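Local structure of rutinosidase (Aspergillus niger, 6I1A) at residues L31-T36 with H69-L74; Q173-I178 with Y187-I192; A217-Y222 with Q249-D254. The protein hydrolyses rutinosides as a secreted glycoside hydrolase of family 5, and probably also acts on beta-1,3-glucan from its non-reducing ends. All coordinates share one frame; numbering follows the deposited sequence.

Interaction 1: L31-T36 with H69-L74. Unlike the reference sequence in segment 69-74: Leu-74 (reference Trp). With EDO (1,2-ethanediol), chain M; EDO (1,2-ethanediol), chain U.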
loop_
_atom_site.group_PDB
_atom_site.type_symbol
_atom_site.label_atom_id
_atom_site.label_comp_id
_atom_site.label_asym_id
_atom_site.label_seq_id
_atom_site.Cartn_x
_atom_site.Cartn_y
_atom_site.Cartn_z
ATOM N N LEU A 31 10.381 -5.653 29.018
ATOM C CA LEU A 31 11.799 -5.236 29.041
ATOM C C LEU A 31 12.058 -4.009 28.155
ATOM O O LEU A 31 13.166 -3.466 28.211
ATOM C CB LEU A 31 12.691 -6.422 28.660
ATOM C CG LEU A 31 12.461 -7.674 29.492
ATOM C CD1 LEU A 31 13.384 -8.818 29.068
ATOM C CD2 LEU A 31 12.624 -7.377 31.004
ATOM N N GLU A 32 11.070 -3.555 27.400
ATOM C CA GLU A 32 11.099 -2.284 26.676
ATOM C C GLU A 32 9.758 -1.593 26.918
ATOM O O GLU A 32 8.734 -2.341 26.909
ATOM C CB GLU A 32 11.367 -2.523 25.184
ATOM C CG GLU A 32 10.434 -3.503 24.458
ATOM C CD GLU A 32 9.116 -2.966 23.958
ATOM O OE1 GLU A 32 8.148 -3.720 23.979
ATOM O OE2 GLU A 32 9.100 -1.811 23.452
ATOM N N GLN A 33 9.759 -0.296 27.065
ATOM C CA GLN A 33 8.525 0.398 27.570
ATOM C C GLN A 33 7.951 1.249 26.440
ATOM O O GLN A 33 8.700 1.900 25.699
ATOM C CB GLN A 33 8.859 1.295 28.774
ATOM C CG GLN A 33 9.688 0.587 29.844
ATOM C CD GLN A 33 9.107 -0.717 30.283
ATOM O OE1 GLN A 33 7.876 -0.929 30.394
ATOM N NE2 GLN A 33 9.976 -1.679 30.587
ATOM N N GLU A 34 6.594 1.292 26.374
ATOM C CA GLU A 34 5.899 2.139 25.405
ATOM C C GLU A 34 4.624 2.715 26.066
ATOM O O GLU A 34 3.971 1.987 26.779
ATOM C CB GLU A 34 5.472 1.322 24.175
ATOM C CG GLU A 34 6.650 0.624 23.483
ATOM C CD GLU A 34 6.238 -0.270 22.322
ATOM O OE1 GLU A 34 5.241 0.107 21.630
ATOM O OE2 GLU A 34 6.834 -1.327 22.161
ATOM N N SER A 35 4.311 3.932 25.696
ATOM C CA SER A 35 3.183 4.687 26.309
ATOM C C SER A 35 1.854 3.963 26.142
ATOM O O SER A 35 1.057 3.981 27.083
ATOM C CB SER A 35 3.113 6.058 25.747
ATOM O OG SER A 35 2.740 6.095 24.380
ATOM N N THR A 36 1.567 3.328 25.009
ATOM C CA THR A 36 0.225 2.783 24.753
ATOM C C THR A 36 -0.054 1.499 25.525
ATOM O O THR A 36 -1.218 1.104 25.660
ATOM C CB THR A 36 0.080 2.573 23.248
ATOM O OG1 THR A 36 1.168 1.767 22.790
ATOM C CG2 THR A 36 0.078 3.893 22.532
ATOM N N HIS A 69 11.208 -3.041 39.260
ATOM C CA HIS A 69 9.934 -3.515 39.845
ATOM C C HIS A 69 9.024 -4.035 38.718
ATOM O O HIS A 69 8.419 -5.107 38.856
ATOM C CB HIS A 69 9.265 -2.395 40.656
ATOM C CG HIS A 69 7.936 -2.819 41.168
ATOM N ND1 HIS A 69 7.818 -3.682 42.238
ATOM C CD2 HIS A 69 6.689 -2.591 40.702
ATOM C CE1 HIS A 69 6.534 -3.893 42.480
ATOM N NE2 HIS A 69 5.819 -3.259 41.558
ATOM N N ARG A 70 8.922 -3.297 37.612
ATOM C CA ARG A 70 8.117 -3.762 36.463
ATOM C C ARG A 70 8.682 -5.056 35.897
ATOM O O ARG A 70 7.892 -5.970 35.543
ATOM C CB ARG A 70 8.066 -2.662 35.411
ATOM C CG ARG A 70 7.145 -2.996 34.226
ATOM C CD ARG A 70 6.846 -1.800 33.367
ATOM N NE ARG A 70 6.041 -2.075 32.199
ATOM C CZ ARG A 70 4.699 -2.096 32.150
ATOM N NH1 ARG A 70 4.006 -1.907 33.276
ATOM N NH2 ARG A 70 4.072 -2.354 31.021
ATOM N N TYR A 71 10.000 -5.140 35.712
ATOM C CA TYR A 71 10.609 -6.407 35.222
ATOM C C TYR A 71 10.180 -7.606 36.079
ATOM O O TYR A 71 9.886 -8.701 35.620
ATOM C CB TYR A 71 12.141 -6.357 35.158
ATOM C CG TYR A 71 12.735 -5.190 34.393
ATOM C CD1 TYR A 71 12.077 -4.625 33.308
ATOM C CD2 TYR A 71 14.020 -4.771 34.637
ATOM C CE1 TYR A 71 12.575 -3.542 32.615
ATOM C CE2 TYR A 71 14.577 -3.748 33.907
ATOM C CZ TYR A 71 13.885 -3.144 32.862
ATOM O OH TYR A 71 14.441 -2.106 32.159
ATOM N N ALA A 72 10.233 -7.397 37.398
ATOM C CA ALA A 72 9.936 -8.484 38.345
ATOM C C ALA A 72 8.452 -8.826 38.410
ATOM O O ALA A 72 8.166 -9.976 38.798
ATOM C CB ALA A 72 10.457 -8.015 39.696
ATOM N N THR A 73 7.546 -7.950 38.043
ATOM C CA THR A 73 6.113 -8.152 38.311
ATOM C C THR A 73 5.226 -8.249 37.078
ATOM O O THR A 73 4.193 -8.921 37.175
ATOM C CB THR A 73 5.593 -7.059 39.221
ATOM O OG1 THR A 73 5.748 -5.795 38.590
ATOM C CG2 THR A 73 6.241 -7.121 40.588
ATOM N N LEU A 74 5.563 -7.655 35.947
ATOM C CA LEU A 74 4.581 -7.595 34.831
ATOM C C LEU A 74 4.381 -8.974 34.212
ATOM O O LEU A 74 3.237 -9.356 33.909
ATOM C CB LEU A 74 5.054 -6.616 33.760
ATOM C CG LEU A 74 4.074 -6.410 32.600
ATOM C CD1 LEU A 74 2.866 -5.543 33.006
ATOM C CD2 LEU A 74 4.735 -5.769 31.397
HETATM C C1 EDO M . -0.672 6.891 27.958
HETATM O O1 EDO M . -1.677 6.908 28.968
HETATM C C2 EDO M . -1.149 6.066 26.813
HETATM O O2 EDO M . -1.601 4.768 27.109
HETATM C C1 EDO U . -0.391 0.632 19.057
HETATM O O1 EDO U . -0.814 1.964 19.343
HETATM C C2 EDO U . -0.505 -0.325 20.223
HETATM O O2 EDO U . 0.595 -0.267 21.175
HETATM O O HOH W 1 12.971 -1.287 29.958
#
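Leu-31 and Tyr-71 bring the two backbones closest, with their CA atoms 6.4 Å apart; residues 31-36 run as irregular chain beside helix 63-73. The CD2 methyl of Leu-31 touches Tyr-71 at CD1 (3.6 Å), approaching the ring at a slant. Gln-33 reaches the helix because its chain folds back at chi2 (-52°), which aims the amide at two neighbouring helix residues. Its OE1 lies 2.8 Å from Arg-70 NE, but the N-H is poorly aimed (125°) and the bond is weak; amide and guanidinium planes stand nearly perpendicular, 83° apart. The other amide atom, NE2, sits at the edge of the Tyr-71 ring, 3.8 Å from CE1, and donates a hydrogen bond to the carbonyl of Trp-30. A water knits the group together: it accepts from Gln-33 NE2 (3.1 Å) and from Tyr-71 OH (2.8 Å) and donates to Leu-31 O, which gives the phenol hydroxyl of the buried Tyr-71 an acceptor. Leu-74 CD2 lies over one guanidinium face, offset toward its rim, while the extended Arg-70 chain carries NH1 to a salt bridge with Asp-38 and NH2 to Gly-29 O. Residues 31-36 belong to the loop following strand 22-26, and a long loop after a strand is typical of the TIM barrel, whose strand-to-helix loops surround the active-site end in family 5 enzymes.

Interaction 2: Q173-I178 with Y187-I192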
loop_
_atom_site.group_PDB
_atom_site.type_symbol
_atom_site.label_atom_id
_atom_site.label_comp_id
_atom_site.label_asym_id
_atom_site.label_seq_id
_atom_site.Cartn_x
_atom_site.Cartn_y
_atom_site.Cartn_z
ATOM N N GLN A 173 26.798 -10.530 23.040
ATOM C CA GLN A 173 26.199 -10.844 24.365
ATOM C C GLN A 173 24.999 -11.752 24.188
ATOM O O GLN A 173 24.827 -12.685 25.008
ATOM C CB GLN A 173 25.834 -9.571 25.122
ATOM C CG GLN A 173 27.028 -8.742 25.508
ATOM C CD GLN A 173 27.934 -9.503 26.445
ATOM O OE1 GLN A 173 27.491 -10.106 27.434
ATOM N NE2 GLN A 173 29.220 -9.399 26.147
ATOM N N VAL A 174 24.185 -11.529 23.174
ATOM C CA VAL A 174 22.992 -12.393 22.955
ATOM C C VAL A 174 23.458 -13.801 22.581
ATOM O O VAL A 174 22.929 -14.798 23.103
ATOM C CB VAL A 174 22.035 -11.810 21.909
ATOM C CG1 VAL A 174 20.871 -12.765 21.686
ATOM C CG2 VAL A 174 21.556 -10.436 22.365
ATOM N N ILE A 175 24.449 -13.914 21.677
ATOM C CA ILE A 175 25.001 -15.250 21.296
ATOM C C ILE A 175 25.516 -15.946 22.543
ATOM O O ILE A 175 25.201 -17.153 22.728
ATOM C CB ILE A 175 26.118 -15.115 20.252
ATOM C CG1 ILE A 175 25.590 -14.590 18.909
ATOM C CG2 ILE A 175 26.840 -16.456 20.079
ATOM C CD1 ILE A 175 26.656 -14.092 17.963
ATOM N N ASN A 176 26.246 -15.238 23.358
ATOM C CA ASN A 176 26.800 -15.850 24.612
ATOM C C ASN A 176 25.660 -16.300 25.531
ATOM O O ASN A 176 25.715 -17.385 26.119
ATOM C CB ASN A 176 27.718 -14.889 25.368
ATOM C CG ASN A 176 28.317 -15.498 26.611
ATOM O OD1 ASN A 176 29.138 -16.429 26.473
ATOM N ND2 ASN A 176 27.912 -15.018 27.773
ATOM N N PHE A 177 24.590 -15.500 25.649
ATOM C CA PHE A 177 23.422 -15.894 26.473
ATOM C C PHE A 177 22.865 -17.227 25.941
ATOM O O PHE A 177 22.545 -18.129 26.742
ATOM C CB PHE A 177 22.395 -14.771 26.381
ATOM C CG PHE A 177 21.134 -15.027 27.178
ATOM C CD1 PHE A 177 20.124 -15.827 26.662
ATOM C CD2 PHE A 177 20.951 -14.427 28.400
ATOM C CE1 PHE A 177 18.964 -16.066 27.394
ATOM C CE2 PHE A 177 19.791 -14.661 29.149
ATOM C CZ PHE A 177 18.816 -15.465 28.647
ATOM N N ILE A 178 22.691 -17.334 24.636
ATOM C CA ILE A 178 22.091 -18.538 24.010
ATOM C C ILE A 178 23.009 -19.756 24.262
ATOM O O ILE A 178 22.559 -20.837 24.678
ATOM C CB ILE A 178 21.800 -18.321 22.531
ATOM C CG1 ILE A 178 20.678 -17.279 22.340
ATOM C CG2 ILE A 178 21.442 -19.639 21.894
ATOM C CD1 ILE A 178 20.468 -16.860 20.932
ATOM N N TYR A 187 16.398 -21.293 21.008
ATOM C CA TYR A 187 16.459 -19.827 20.752
ATOM C C TYR A 187 16.676 -19.511 19.290
ATOM O O TYR A 187 17.489 -20.167 18.557
ATOM C CB TYR A 187 17.567 -19.185 21.559
ATOM C CG TYR A 187 17.366 -19.299 23.041
ATOM C CD1 TYR A 187 17.854 -20.421 23.732
ATOM C CD2 TYR A 187 16.716 -18.345 23.804
ATOM C CE1 TYR A 187 17.686 -20.556 25.107
ATOM C CE2 TYR A 187 16.563 -18.461 25.169
ATOM C CZ TYR A 187 17.048 -19.578 25.841
ATOM O OH TYR A 187 16.867 -19.639 27.182
ATOM N N THR A 188 16.006 -18.444 18.855
ATOM C CA THR A 188 16.225 -17.751 17.585
ATOM C C THR A 188 16.681 -16.338 17.903
ATOM O O THR A 188 16.128 -15.687 18.775
ATOM C CB THR A 188 14.987 -17.791 16.684
ATOM O OG1 THR A 188 14.795 -19.132 16.244
ATOM C CG2 THR A 188 15.023 -16.843 15.530
ATOM N N LEU A 189 17.700 -15.843 17.188
ATOM C CA LEU A 189 18.258 -14.507 17.424
ATOM C C LEU A 189 17.728 -13.523 16.378
ATOM O O LEU A 189 17.912 -13.737 15.154
ATOM C CB LEU A 189 19.795 -14.617 17.311
ATOM C CG LEU A 189 20.596 -13.444 17.813
ATOM C CD1 LEU A 189 22.071 -13.868 18.135
ATOM C CD2 LEU A 189 20.648 -12.377 16.809
ATOM N N GLU A 190 17.085 -12.456 16.837
ATOM C CA GLU A 190 16.544 -11.402 15.969
ATOM C C GLU A 190 17.269 -10.088 16.238
ATOM O O GLU A 190 17.050 -9.434 17.274
ATOM C CB GLU A 190 15.043 -11.195 16.223
ATOM C CG GLU A 190 14.435 -10.224 15.238
ATOM C CD GLU A 190 12.933 -10.219 15.218
ATOM O OE1 GLU A 190 12.295 -10.490 16.257
ATOM O OE2 GLU A 190 12.379 -10.023 14.101
ATOM N N PRO A 191 18.222 -9.701 15.352
ATOM C CA PRO A 191 19.160 -8.626 15.702
ATOM C C PRO A 191 18.761 -7.192 15.362
ATOM O O PRO A 191 19.504 -6.254 15.651
ATOM C CB PRO A 191 20.378 -9.047 14.837
ATOM C CG PRO A 191 19.785 -9.615 13.605
ATOM C CD PRO A 191 18.630 -10.446 14.166
ATOM N N ILE A 192 17.577 -7.021 14.771
ATOM C CA ILE A 192 17.071 -5.656 14.521
ATOM C C ILE A 192 15.547 -5.733 14.438
ATOM O O ILE A 192 15.000 -6.811 14.126
ATOM C CB ILE A 192 17.696 -5.040 13.237
ATOM C CG1 ILE A 192 17.600 -3.501 13.211
ATOM C CG2 ILE A 192 17.137 -5.657 11.975
ATOM C CD1 ILE A 192 18.605 -2.872 12.224
#
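Ile-178 lies alongside the root of Tyr-187, the two side chains running past each other in opposite senses. Its CG1 is 3.7 Å from Tyr-187 CB, and CD1 is 3.8 Å from the same carbon; the CG2 branch reaches the ring rim at CD1 (4.1 Å), so CG1, CG2 and CD1 of the isoleucine all bear on the tyrosine. Phe-177 meets that ring farther out. Its CE1 comes 4.1 Å from Tyr-187 CE2, which lies near the plane of the phenylalanine ring at its edge, and the two side chains cross at about a right angle. One turn earlier on the helix, Val-174 and Ile-175 meet Leu-189 of the strand instead: its CD1 methyl touches both CG1 of Ile-175 (3.7 Å) and CG1 of Val-174 (3.9 Å), straddling two successive helix residues. No hydrogen bond spans the interface, which is held by packing of mainly apolar groups. The segment axes are 9.8 Å apart and point in opposite directions, at 178°, as expected where a barrel helix returns the chain before the next strand. Helix 161-179 thus completes the beta-alpha-beta crossover from strand 131-136 to its parallel neighbour 187-190. Helix 113-128 flanks it, with Leu-117 and Lys-118 against Phe-177 and Ala-121 and Ile-125 against Tyr-187, while Ile-175 packs on Val-230 and Val-233 of helix 213-233.

Interaction 3: A217-Y222 with Q249-D254. With EDO (1,2-ethanediol), chain P.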
loop_
_atom_site.group_PDB
_atom_site.type_symbol
_atom_site.label_atom_id
_atom_site.label_comp_id
_atom_site.label_asym_id
_atom_site.label_seq_id
_atom_site.Cartn_x
_atom_site.Cartn_y
_atom_site.Cartn_z
ATOM N N ALA A 217 20.897 -0.756 2.320
ATOM C CA ALA A 217 22.269 -1.272 2.143
ATOM C C ALA A 217 22.971 -1.331 3.498
ATOM O O ALA A 217 23.760 -2.279 3.727
ATOM C CB ALA A 217 23.036 -0.388 1.151
ATOM N N TRP A 218 22.751 -0.365 4.385
ATOM C CA TRP A 218 23.405 -0.386 5.704
ATOM C C TRP A 218 22.782 -1.536 6.504
ATOM O O TRP A 218 23.473 -2.248 7.217
ATOM C CB TRP A 218 23.287 0.969 6.410
ATOM C CG TRP A 218 24.174 1.046 7.579
ATOM C CD1 TRP A 218 23.846 0.871 8.885
ATOM C CD2 TRP A 218 25.590 1.246 7.550
ATOM N NE1 TRP A 218 24.945 0.993 9.676
ATOM C CE2 TRP A 218 26.040 1.229 8.886
ATOM C CE3 TRP A 218 26.509 1.526 6.534
ATOM C CZ2 TRP A 218 27.364 1.416 9.247
ATOM C CZ3 TRP A 218 27.817 1.717 6.906
ATOM C CH2 TRP A 218 28.239 1.673 8.229
ATOM N N VAL A 219 21.451 -1.677 6.455
ATOM C CA VAL A 219 20.818 -2.799 7.166
ATOM C C VAL A 219 21.422 -4.105 6.661
ATOM O O VAL A 219 21.678 -5.019 7.472
ATOM C CB VAL A 219 19.292 -2.768 6.975
ATOM C CG1 VAL A 219 18.679 -4.052 7.493
ATOM C CG2 VAL A 219 18.706 -1.535 7.661
ATOM N N LEU A 220 21.591 -4.276 5.332
ATOM C CA LEU A 220 22.154 -5.522 4.782
ATOM C C LEU A 220 23.581 -5.771 5.268
ATOM O O LEU A 220 23.915 -6.893 5.613
ATOM C CB LEU A 220 22.067 -5.491 3.260
ATOM C CG LEU A 220 22.614 -6.729 2.553
ATOM C CD1 LEU A 220 21.860 -7.957 2.988
ATOM C CD2 LEU A 220 22.518 -6.553 1.061
ATOM N N LYS A 221 24.393 -4.731 5.333
ATOM C CA LYS A 221 25.760 -4.850 5.872
ATOM C C LYS A 221 25.679 -5.426 7.284
ATOM O O LYS A 221 26.452 -6.306 7.665
ATOM C CB LYS A 221 26.435 -3.470 5.844
ATOM C CG LYS A 221 27.799 -3.391 6.485
ATOM C CD LYS A 221 28.276 -1.944 6.632
ATOM C CE LYS A 221 29.481 -1.784 7.543
ATOM N NZ LYS A 221 30.640 -2.440 6.904
ATOM N N TYR A 222 24.760 -4.886 8.094
ATOM C CA TYR A 222 24.630 -5.322 9.499
ATOM C C TYR A 222 24.145 -6.759 9.557
ATOM O O TYR A 222 24.715 -7.578 10.299
ATOM C CB TYR A 222 23.674 -4.387 10.228
ATOM C CG TYR A 222 23.331 -4.823 11.614
ATOM C CD1 TYR A 222 24.270 -4.884 12.607
ATOM C CD2 TYR A 222 22.020 -5.219 11.935
ATOM C CE1 TYR A 222 23.919 -5.254 13.899
ATOM C CE2 TYR A 222 21.675 -5.628 13.222
ATOM C CZ TYR A 222 22.622 -5.636 14.218
ATOM O OH TYR A 222 22.315 -5.975 15.492
ATOM N N GLN A 249 10.495 -10.558 -0.769
ATOM C CA GLN A 249 11.085 -10.655 -2.107
ATOM C C GLN A 249 12.205 -9.637 -2.307
ATOM O O GLN A 249 13.154 -9.869 -3.060
ATOM C CB GLN A 249 10.010 -10.414 -3.193
ATOM C CG GLN A 249 8.642 -11.094 -2.967
ATOM C CD GLN A 249 7.615 -10.544 -2.004
ATOM O OE1 GLN A 249 7.538 -10.922 -0.840
ATOM N NE2 GLN A 249 6.559 -9.876 -2.497
ATOM N N TYR A 250 12.115 -8.457 -1.665
ATOM C CA TYR A 250 13.118 -7.398 -1.788
ATOM C C TYR A 250 14.467 -7.897 -1.333
ATOM O O TYR A 250 15.507 -7.452 -1.877
ATOM C CB TYR A 250 12.711 -6.166 -0.974
ATOM C CG TYR A 250 13.673 -5.021 -0.975
ATOM C CD1 TYR A 250 13.582 -4.015 -1.906
ATOM C CD2 TYR A 250 14.637 -4.865 0.032
ATOM C CE1 TYR A 250 14.471 -2.957 -1.910
ATOM C CE2 TYR A 250 15.480 -3.793 0.070
ATOM C CZ TYR A 250 15.440 -2.858 -0.931
ATOM O OH TYR A 250 16.283 -1.813 -0.839
ATOM N N TRP A 251 14.492 -8.718 -0.278
ATOM C CA TRP A 251 15.752 -9.130 0.365
ATOM C C TRP A 251 16.217 -10.520 -0.092
ATOM O O TRP A 251 17.332 -10.896 0.186
ATOM C CB TRP A 251 15.583 -9.181 1.901
ATOM C CG TRP A 251 15.111 -7.918 2.546
ATOM C CD1 TRP A 251 13.876 -7.641 3.045
ATOM C CD2 TRP A 251 15.934 -6.800 2.909
ATOM N NE1 TRP A 251 13.861 -6.389 3.626
ATOM C CE2 TRP A 251 15.119 -5.868 3.577
ATOM C CE3 TRP A 251 17.279 -6.498 2.648
ATOM C CZ2 TRP A 251 15.614 -4.658 4.042
ATOM C CZ3 TRP A 251 17.755 -5.300 3.128
ATOM C CH2 TRP A 251 16.947 -4.398 3.811
ATOM N N GLU A 252 15.331 -11.296 -0.694
ATOM C CA GLU A 252 15.607 -12.732 -1.049
ATOM C C GLU A 252 16.915 -12.933 -1.825
ATOM O O GLU A 252 17.634 -13.923 -1.474
ATOM C CB GLU A 252 14.453 -13.292 -1.904
ATOM C CG GLU A 252 13.316 -13.711 -1.048
ATOM C CD GLU A 252 12.150 -14.257 -1.858
ATOM O OE1 GLU A 252 12.318 -14.471 -3.058
ATOM O OE2 GLU A 252 11.131 -14.516 -1.243
ATOM N N GLY A 253 17.156 -12.081 -2.812
ATOM C CA GLY A 253 18.328 -12.179 -3.684
ATOM C C GLY A 253 19.591 -11.888 -2.942
ATOM O O GLY A 253 20.690 -12.169 -3.490
ATOM N N ASP A 254 19.560 -11.390 -1.707
ATOM C CA ASP A 254 20.792 -10.975 -0.989
ATOM C C ASP A 254 21.422 -12.082 -0.159
ATOM O O ASP A 254 22.510 -11.866 0.382
ATOM C CB ASP A 254 20.477 -9.810 -0.028
ATOM C CG ASP A 254 20.065 -8.541 -0.742
ATOM O OD1 ASP A 254 20.635 -8.267 -1.855
ATOM O OD2 ASP A 254 19.225 -7.795 -0.183
HETATM C C1 EDO P . 3.590 -7.970 -4.176
HETATM O O1 EDO P . 3.612 -9.408 -3.985
HETATM C C2 EDO P . 4.737 -7.582 -5.035
HETATM O O2 EDO P . 5.917 -8.367 -4.818
#
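Leu-220, its CG opposite the backbone N (chi1 -180°), and Asp-254, its CG turned back beside its own N (chi1 -66°), direct their side chains at each other. Both leucine methyls bear on the acid: CD2 approaches its CG at 3.6 Å and CD1 its CB at 3.8 Å, a van der Waals contact involving no hydrogen bond. Trp-251 fills the adjoining space, swung beside its backbone N (chi1 -56°), so that the far rim of the indole enters the interface. There CH2 meets Val-219 CG1 at 4.1 Å, the side chains crossing at about a right angle, while Leu-220 CB stands at the ring edge, 4.3 Å from CZ3. Within the TIM barrel this joins the outer helix 213-233 to the short helix 248-252, which lies in the connection between the parallel strands 239-241 and 261-269. The indole is fixed from other directions too: NE1 donates to Gly-243 O, and Tyr-250 CD2 lies 3.6 Å above the ring, over its centre. Beyond Leu-220, the carbonyl of Asp-254 is hydrogen-bonded to Arg-224, a second tie back to helix 213-233. On the far side of the short helix, Gln-249 NE2 donates to ethanediol O2 (2.8 Å), and Gln-249 also packs on Glu-282 of the second subunit.

From the N terminus, the three contacts follow one another in series, none enclosing or crossing another. Interaction 1 closes a loop of 32 residues, rich in helix, between the loop that follows strand 22-26 and helix 63-73. Interaction 2 closes the shortest loop, eight residues, bringing helix 161-179 against the strand that follows it. Interaction 3 closes 26 residues and fastens helix 213-233 to helix 248-252. Interactions 2 and 3 touch directly: Pro-191 O and Tyr-222 OH are 2.8 Å apart, a probable hydrogen bond. Interaction 1 stands apart, on the opposite side of the chain's centre from interaction 3, their centres about 32 Å apart.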